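Local coordinates for A rubisco-like protein (Burkholderia fungorum, PDB 3NWR) that is of undetermined function but belongs to the RuBisCO superfamily as a RuBisCO-like protein and is classed as a lyase, at residues D314-A322 and V332-A340; L208-V219 and V230-D238. One frame throughout, in Å; residues are numbered along the deposited sequence.

Interaction 1. Residues D314-A322 and V332-A340; sequences DHMHVHGLA and VIESARDCA
I333 touches L321 through CG1, 3.8 Å from L321 CD2, while its other branch, CG2, lies over the centre of one face of the R337 guanidinium, 3.6 Å above the plane; NH2 of that group is hydrogen-bonded to a glycerol. The contact joins strand 315-319 to the helix that follows it in a beta-alpha-beta unit of the catalytic TIM barrel, and the two axes run nearly antiparallel, 160° apart. V332 fits against V318 and G320. Its CG1 stands anti to the backbone N (chi1 174°), and this turn brings both methyls up to the strand and the residues after it. CG2 is 3.5 Å from V318 O and also touches G320 O. CG1 meets L321 CD2 at 3.9 Å. From the strand, V318 points toward the helix, with CG1 3.8 Å from A336 N. The same methyl reaches C339 SG at 4.0 Å, and M316 CB touches that sulfur from farther back along the strand. F355 of the next strand, 352-355, also packs against V318, V332 and A336. No hydrogen bond crosses. S335, whose CB lies against V318, has its hydroxyl bonded to E331 O, and the backbone of M316 bonds to L352 and A354. The S335 hydroxyl is thus satisfied within its own helix and the M316 backbone within the sheet, so the helix probably meets the strand mainly through dispersion and fit of shape.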
# COMPACT_ATOMS: atom_id res chain seq x y z
N ASP A 314 -4.25 6.14 -16.58
CA ASP A 314 -3.96 6.17 -18.01
C ASP A 314 -2.55 5.71 -18.35
O ASP A 314 -2.32 5.20 -19.44
CB ASP A 314 -4.14 7.60 -18.52
CG ASP A 314 -5.58 8.03 -18.52
OD1 ASP A 314 -6.38 7.37 -19.21
OD2 ASP A 314 -5.92 9.02 -17.83
N HIS A 315 -1.62 5.94 -17.43
CA HIS A 315 -0.22 5.55 -17.60
C HIS A 315 0.22 4.73 -16.40
O HIS A 315 -0.20 4.99 -15.27
CB HIS A 315 0.71 6.76 -17.61
CG HIS A 315 0.38 7.81 -18.63
ND1 HIS A 315 0.99 9.04 -18.62
CD2 HIS A 315 -0.47 7.81 -19.68
CE1 HIS A 315 0.53 9.76 -19.63
NE2 HIS A 315 -0.35 9.04 -20.29
N MET A 316 1.11 3.76 -16.63
CA MET A 316 1.76 3.03 -15.54
C MET A 316 3.26 2.96 -15.77
O MET A 316 3.72 2.79 -16.91
CB MET A 316 1.22 1.60 -15.43
CG MET A 316 -0.19 1.50 -14.83
SD MET A 316 -0.28 1.81 -13.04
CE MET A 316 0.38 0.28 -12.35
N HIS A 317 4.03 3.07 -14.69
CA HIS A 317 5.48 2.96 -14.75
C HIS A 317 5.95 1.52 -14.73
O HIS A 317 5.43 0.69 -13.96
CB HIS A 317 6.10 3.72 -13.58
CG HIS A 317 6.23 5.18 -13.82
ND1 HIS A 317 7.44 5.76 -14.15
CD2 HIS A 317 5.31 6.17 -13.83
CE1 HIS A 317 7.25 7.06 -14.33
NE2 HIS A 317 5.97 7.33 -14.15
N VAL A 318 6.97 1.25 -15.54
CA VAL A 318 7.55 -0.09 -15.64
C VAL A 318 9.06 -0.12 -15.37
O VAL A 318 9.69 -1.16 -15.50
CB VAL A 318 7.28 -0.72 -17.02
CG1 VAL A 318 5.78 -0.82 -17.27
CG2 VAL A 318 7.96 0.07 -18.15
N HIS A 319 9.60 1.02 -14.95
CA HIS A 319 11.04 1.21 -14.80
C HIS A 319 11.71 1.02 -16.16
O HIS A 319 11.11 1.40 -17.16
CB HIS A 319 11.59 0.42 -13.61
CG HIS A 319 11.14 0.99 -12.30
ND1 HIS A 319 11.58 0.52 -11.08
CD2 HIS A 319 10.29 2.02 -12.02
CE1 HIS A 319 11.02 1.22 -10.11
NE2 HIS A 319 10.23 2.14 -10.65
N GLY A 320 12.93 0.50 -16.23
CA GLY A 320 13.61 0.57 -17.52
C GLY A 320 14.64 -0.49 -17.81
O GLY A 320 15.26 -1.02 -16.89
N LEU A 321 14.84 -0.77 -19.09
CA LEU A 321 15.88 -1.70 -19.52
C LEU A 321 17.25 -1.09 -19.26
O LEU A 321 17.46 0.10 -19.51
CB LEU A 321 15.70 -2.04 -21.00
CG LEU A 321 14.35 -2.71 -21.29
CD1 LEU A 321 14.21 -2.96 -22.77
CD2 LEU A 321 14.18 -4.00 -20.48
N ALA A 322 18.17 -1.90 -18.75
CA ALA A 322 19.50 -1.44 -18.36
C ALA A 322 19.40 -0.28 -17.37
O ALA A 322 20.23 0.63 -17.39
CB ALA A 322 20.31 -1.03 -19.59
N VAL A 332 10.92 -5.79 -16.41
CA VAL A 332 10.52 -4.59 -17.14
C VAL A 332 9.78 -4.95 -18.44
O VAL A 332 8.73 -4.39 -18.74
CB VAL A 332 11.72 -3.70 -17.49
CG1 VAL A 332 11.27 -2.55 -18.38
CG2 VAL A 332 12.42 -3.21 -16.21
N ILE A 333 10.31 -5.91 -19.20
CA ILE A 333 9.69 -6.33 -20.44
C ILE A 333 8.28 -6.87 -20.21
O ILE A 333 7.33 -6.46 -20.87
CB ILE A 333 10.55 -7.39 -21.16
CG1 ILE A 333 11.87 -6.76 -21.60
CG2 ILE A 333 9.80 -7.96 -22.36
CD1 ILE A 333 12.89 -7.77 -22.08
N GLU A 334 8.15 -7.78 -19.24
CA GLU A 334 6.85 -8.38 -18.96
C GLU A 334 5.85 -7.32 -18.49
O GLU A 334 4.67 -7.35 -18.85
CB GLU A 334 6.98 -9.49 -17.92
CG GLU A 334 5.65 -10.15 -17.57
CD GLU A 334 5.80 -11.31 -16.59
OE1 GLU A 334 6.95 -11.79 -16.41
OE2 GLU A 334 4.79 -11.74 -16.00
N SER A 335 6.34 -6.37 -17.70
CA SER A 335 5.46 -5.33 -17.15
C SER A 335 4.96 -4.40 -18.26
O SER A 335 3.78 -4.04 -18.30
CB SER A 335 6.20 -4.54 -16.06
OG SER A 335 6.53 -5.40 -14.96
N ALA A 336 5.85 -4.05 -19.18
CA ALA A 336 5.45 -3.26 -20.34
C ALA A 336 4.40 -4.00 -21.15
O ALA A 336 3.38 -3.44 -21.56
CB ALA A 336 6.65 -2.93 -21.21
N ARG A 337 4.62 -5.29 -21.36
CA ARG A 337 3.68 -6.08 -22.13
C ARG A 337 2.33 -6.20 -21.43
O ARG A 337 1.28 -6.20 -22.09
CB ARG A 337 4.30 -7.44 -22.49
CG ARG A 337 5.44 -7.25 -23.48
CD ARG A 337 6.14 -8.55 -23.86
NE ARG A 337 7.14 -8.29 -24.89
CZ ARG A 337 8.04 -9.17 -25.30
NH1 ARG A 337 8.08 -10.38 -24.76
NH2 ARG A 337 8.90 -8.83 -26.25
N ASP A 338 2.35 -6.25 -20.10
CA ASP A 338 1.11 -6.24 -19.33
C ASP A 338 0.27 -5.00 -19.65
O ASP A 338 -0.94 -5.09 -19.86
CB ASP A 338 1.40 -6.28 -17.82
CG ASP A 338 1.84 -7.64 -17.32
OD1 ASP A 338 1.46 -8.67 -17.93
OD2 ASP A 338 2.54 -7.68 -16.28
N CYS A 339 0.93 -3.85 -19.67
CA CYS A 339 0.25 -2.57 -19.93
C CYS A 339 -0.53 -2.58 -21.23
O CYS A 339 -1.62 -2.01 -21.33
CB CYS A 339 1.25 -1.42 -19.94
SG CYS A 339 1.97 -1.04 -18.33
N ALA A 340 0.05 -3.24 -22.24
CA ALA A 340 -0.55 -3.28 -23.57
C ALA A 340 -1.62 -4.36 -23.71
O ALA A 340 -2.37 -4.38 -24.69
CB ALA A 340 0.52 -3.46 -24.63

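Interaction 2. Residues L208-V219 and V230-D238; sequences LAERVRAVMSEV and VMVAFNITD
F234 is the main side chain to meet V212, V215 and M216 where helix 208-226 leads into strand 233-235 of the TIM barrel; the axes of helix 208-219 and strand 233-235 run nearly antiparallel. From CB the side chain rises toward the helix with CG anti to its own carbonyl carbon (chi1 -68°), and the ring enters the groove between those three residues. CG and CD1 lie beneath V212 CG2, which makes a CH-pi contact 4.0 Å from the ring centroid and 19° off the normal. Farther out, CE1 meets V212 CA and V215 CG1. At the tip, CZ is 3.6 Å from V215 CG1. CE2 faces M216 SD at 3.6 Å, a Met-aromatic contact in which the sulfur sits at the ring edge, in its plane. V232 CG1 covers the opposite face from V212, so the ring is held flat between two valines.

Past the ring, V219 sets CG2 3.8 Å from V232 CG2, and a water accepts weakly from V230 N while donating to V219 O. At the other end, R211 bends at chi3, bringing NH2 to 3.6 Å from N235 O with that oxygen at the edge of the guanidinium; the salt bridge of NH2 is to D196, whose OD2 also accepts from N235 N. R211 NH2 and N235 N thus both hold the D196 carboxylate, next in the chain to the carboxylated K195. N235 also forms an Asx turn: its OD1 accepts from T237 N, 45° above the carbonyl plane, and from T237 OG1 at 2.6 Å, in that plane on a lone pair.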
# COMPACT_ATOMS: atom_id res chain seq x y z
N LEU A 208 1.75 23.83 -4.75
CA LEU A 208 1.07 23.34 -5.93
C LEU A 208 0.40 24.46 -6.71
O LEU A 208 0.60 24.58 -7.92
CB LEU A 208 0.07 22.27 -5.51
CG LEU A 208 -0.64 21.43 -6.56
CD1 LEU A 208 -1.74 22.23 -7.26
CD2 LEU A 208 0.36 20.85 -7.55
N ALA A 209 -0.38 25.28 -6.02
CA ALA A 209 -1.13 26.34 -6.70
C ALA A 209 -0.21 27.29 -7.48
O ALA A 209 -0.41 27.50 -8.68
CB ALA A 209 -1.99 27.11 -5.71
N GLU A 210 0.80 27.83 -6.81
CA GLU A 210 1.75 28.73 -7.46
C GLU A 210 2.52 28.04 -8.58
O GLU A 210 2.75 28.62 -9.63
CB GLU A 210 2.77 29.27 -6.45
CG GLU A 210 2.18 30.07 -5.31
CD GLU A 210 3.26 30.53 -4.34
OE1 GLU A 210 4.42 30.72 -4.77
OE2 GLU A 210 2.95 30.69 -3.14
N ARG A 211 2.92 26.80 -8.33
CA ARG A 211 3.71 26.07 -9.31
C ARG A 211 2.91 25.81 -10.59
O ARG A 211 3.42 26.00 -11.69
CB ARG A 211 4.23 24.76 -8.71
CG ARG A 211 5.28 24.06 -9.55
CD ARG A 211 5.93 22.90 -8.80
NE ARG A 211 5.13 21.68 -8.83
CZ ARG A 211 4.42 21.22 -7.80
NH1 ARG A 211 4.36 21.90 -6.66
NH2 ARG A 211 3.73 20.09 -7.93
N VAL A 212 1.66 25.38 -10.44
CA VAL A 212 0.82 25.12 -11.60
C VAL A 212 0.61 26.38 -12.42
O VAL A 212 0.75 26.37 -13.64
CB VAL A 212 -0.55 24.52 -11.21
CG1 VAL A 212 -1.49 24.48 -12.42
CG2 VAL A 212 -0.37 23.11 -10.63
N ARG A 213 0.26 27.48 -11.75
CA ARG A 213 0.06 28.74 -12.45
C ARG A 213 1.31 29.23 -13.19
O ARG A 213 1.23 29.61 -14.36
CB ARG A 213 -0.46 29.81 -11.48
CG ARG A 213 -1.82 29.51 -10.89
CD ARG A 213 -2.26 30.66 -10.00
NE ARG A 213 -3.68 30.55 -9.65
CZ ARG A 213 -4.13 30.08 -8.49
NH1 ARG A 213 -3.27 29.69 -7.57
NH2 ARG A 213 -5.43 30.01 -8.26
N ALA A 214 2.46 29.21 -12.52
CA ALA A 214 3.69 29.69 -13.16
C ALA A 214 4.12 28.80 -14.31
O ALA A 214 4.45 29.28 -15.39
CB ALA A 214 4.81 29.81 -12.14
N VAL A 215 4.11 27.49 -14.08
CA VAL A 215 4.52 26.55 -15.11
C VAL A 215 3.60 26.59 -16.34
O VAL A 215 4.08 26.60 -17.48
CB VAL A 215 4.61 25.11 -14.56
CG1 VAL A 215 4.77 24.10 -15.69
CG2 VAL A 215 5.77 25.00 -13.57
N MET A 216 2.29 26.61 -16.12
CA MET A 216 1.38 26.60 -17.26
C MET A 216 1.48 27.87 -18.09
O MET A 216 1.25 27.84 -19.30
CB MET A 216 -0.07 26.33 -16.83
CG MET A 216 -0.35 24.86 -16.46
SD MET A 216 0.24 23.68 -17.70
CE MET A 216 -0.59 24.33 -19.16
N SER A 217 1.81 28.99 -17.45
CA SER A 217 2.04 30.22 -18.21
C SER A 217 3.11 30.00 -19.27
O SER A 217 2.93 30.39 -20.43
CB SER A 217 2.45 31.37 -17.30
OG SER A 217 2.61 32.55 -18.05
N GLU A 218 4.22 29.39 -18.87
CA GLU A 218 5.30 29.09 -19.80
C GLU A 218 4.89 28.05 -20.84
O GLU A 218 5.20 28.20 -22.01
CB GLU A 218 6.55 28.62 -19.04
CG GLU A 218 7.20 29.70 -18.20
CD GLU A 218 7.94 30.73 -19.04
OE1 GLU A 218 8.03 30.56 -20.27
OE2 GLU A 218 8.44 31.71 -18.45
N VAL A 219 4.18 27.02 -20.41
CA VAL A 219 3.79 25.95 -21.32
C VAL A 219 2.83 26.46 -22.39
O VAL A 219 2.97 26.13 -23.56
CB VAL A 219 3.18 24.76 -20.54
CG1 VAL A 219 2.64 23.71 -21.48
CG2 VAL A 219 4.23 24.18 -19.60
N VAL A 230 3.11 20.55 -24.90
CA VAL A 230 3.92 19.76 -23.99
C VAL A 230 3.06 19.40 -22.78
O VAL A 230 2.48 20.28 -22.15
CB VAL A 230 5.18 20.51 -23.52
CG1 VAL A 230 5.97 19.67 -22.51
CG2 VAL A 230 6.06 20.86 -24.70
N MET A 231 2.96 18.11 -22.50
CA MET A 231 2.16 17.62 -21.38
C MET A 231 2.97 17.67 -20.09
O MET A 231 4.06 17.09 -20.00
CB MET A 231 1.71 16.19 -21.66
CG MET A 231 1.00 15.53 -20.47
SD MET A 231 0.32 13.91 -20.85
CE MET A 231 -0.95 14.34 -22.06
N VAL A 232 2.44 18.36 -19.08
CA VAL A 232 3.09 18.41 -17.79
C VAL A 232 2.27 17.62 -16.78
O VAL A 232 1.09 17.90 -16.56
CB VAL A 232 3.27 19.87 -17.28
CG1 VAL A 232 3.90 19.87 -15.88
CG2 VAL A 232 4.12 20.67 -18.26
N ALA A 233 2.91 16.60 -16.21
CA ALA A 233 2.26 15.82 -15.17
C ALA A 233 2.57 16.48 -13.83
O ALA A 233 3.64 16.27 -13.26
CB ALA A 233 2.76 14.37 -15.19
N PHE A 234 1.64 17.31 -13.37
CA PHE A 234 1.76 17.93 -12.06
C PHE A 234 1.44 16.91 -10.98
O PHE A 234 0.38 16.28 -11.02
CB PHE A 234 0.79 19.10 -11.93
CG PHE A 234 1.13 20.25 -12.82
CD1 PHE A 234 2.18 21.10 -12.50
CD2 PHE A 234 0.42 20.49 -13.98
CE1 PHE A 234 2.51 22.18 -13.32
CE2 PHE A 234 0.74 21.56 -14.82
CZ PHE A 234 1.79 22.41 -14.49
N ASN A 235 2.35 16.77 -10.02
CA ASN A 235 2.11 15.86 -8.91
C ASN A 235 1.14 16.46 -7.89
O ASN A 235 1.51 17.34 -7.10
CB ASN A 235 3.44 15.49 -8.24
CG ASN A 235 3.25 14.44 -7.15
OD1 ASN A 235 2.18 13.86 -7.02
ND2 ASN A 235 4.31 14.19 -6.38
N ILE A 236 -0.10 16.00 -7.93
CA ILE A 236 -1.14 16.55 -7.06
C ILE A 236 -1.41 15.68 -5.84
O ILE A 236 -2.32 15.96 -5.07
CB ILE A 236 -2.47 16.77 -7.81
CG1 ILE A 236 -3.04 15.42 -8.28
CG2 ILE A 236 -2.28 17.74 -8.99
CD1 ILE A 236 -4.48 15.50 -8.80
N THR A 237 -0.60 14.63 -5.68
CA THR A 237 -0.71 13.73 -4.51
C THR A 237 -1.00 14.52 -3.24
O THR A 237 -0.22 15.41 -2.87
CB THR A 237 0.59 12.94 -4.30
OG1 THR A 237 0.90 12.18 -5.48
CG2 THR A 237 0.46 12.00 -3.10
N ASP A 238 -2.10 14.18 -2.57
CA ASP A 238 -2.54 14.89 -1.36
C ASP A 238 -3.75 14.16 -0.81
O ASP A 238 -4.24 13.18 -1.38
CB ASP A 238 -2.95 16.33 -1.71
CG ASP A 238 -2.70 17.33 -0.59
OD1 ASP A 238 -2.74 16.96 0.60
OD2 ASP A 238 -2.48 18.51 -0.92
O HOH W 1 3.36 23.54 -24.90

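Overall arrangement
Both interactions lay a helix against the parallel sheet of the catalytic barrel, interaction 1 after its strand and interaction 2 before it. Strands 280-284 and 257-261 lie between 315-319 and 233-235 in the sheet. The centres of the two interactions are 25 Å apart, and their nearest atoms about 4 Å, without touching. Interaction 2 reaches D196, next to carboxylated K195, the modification that in RuBisCO helps bind the active-site metal. H319, at the end of strand 315-319, packs on D120 of the second subunit, while the backbone oxygens of T237 and D238 accept hydrogen bonds from N106 and S268, respectively, of that subunit, so both contacts reach the dimer interface.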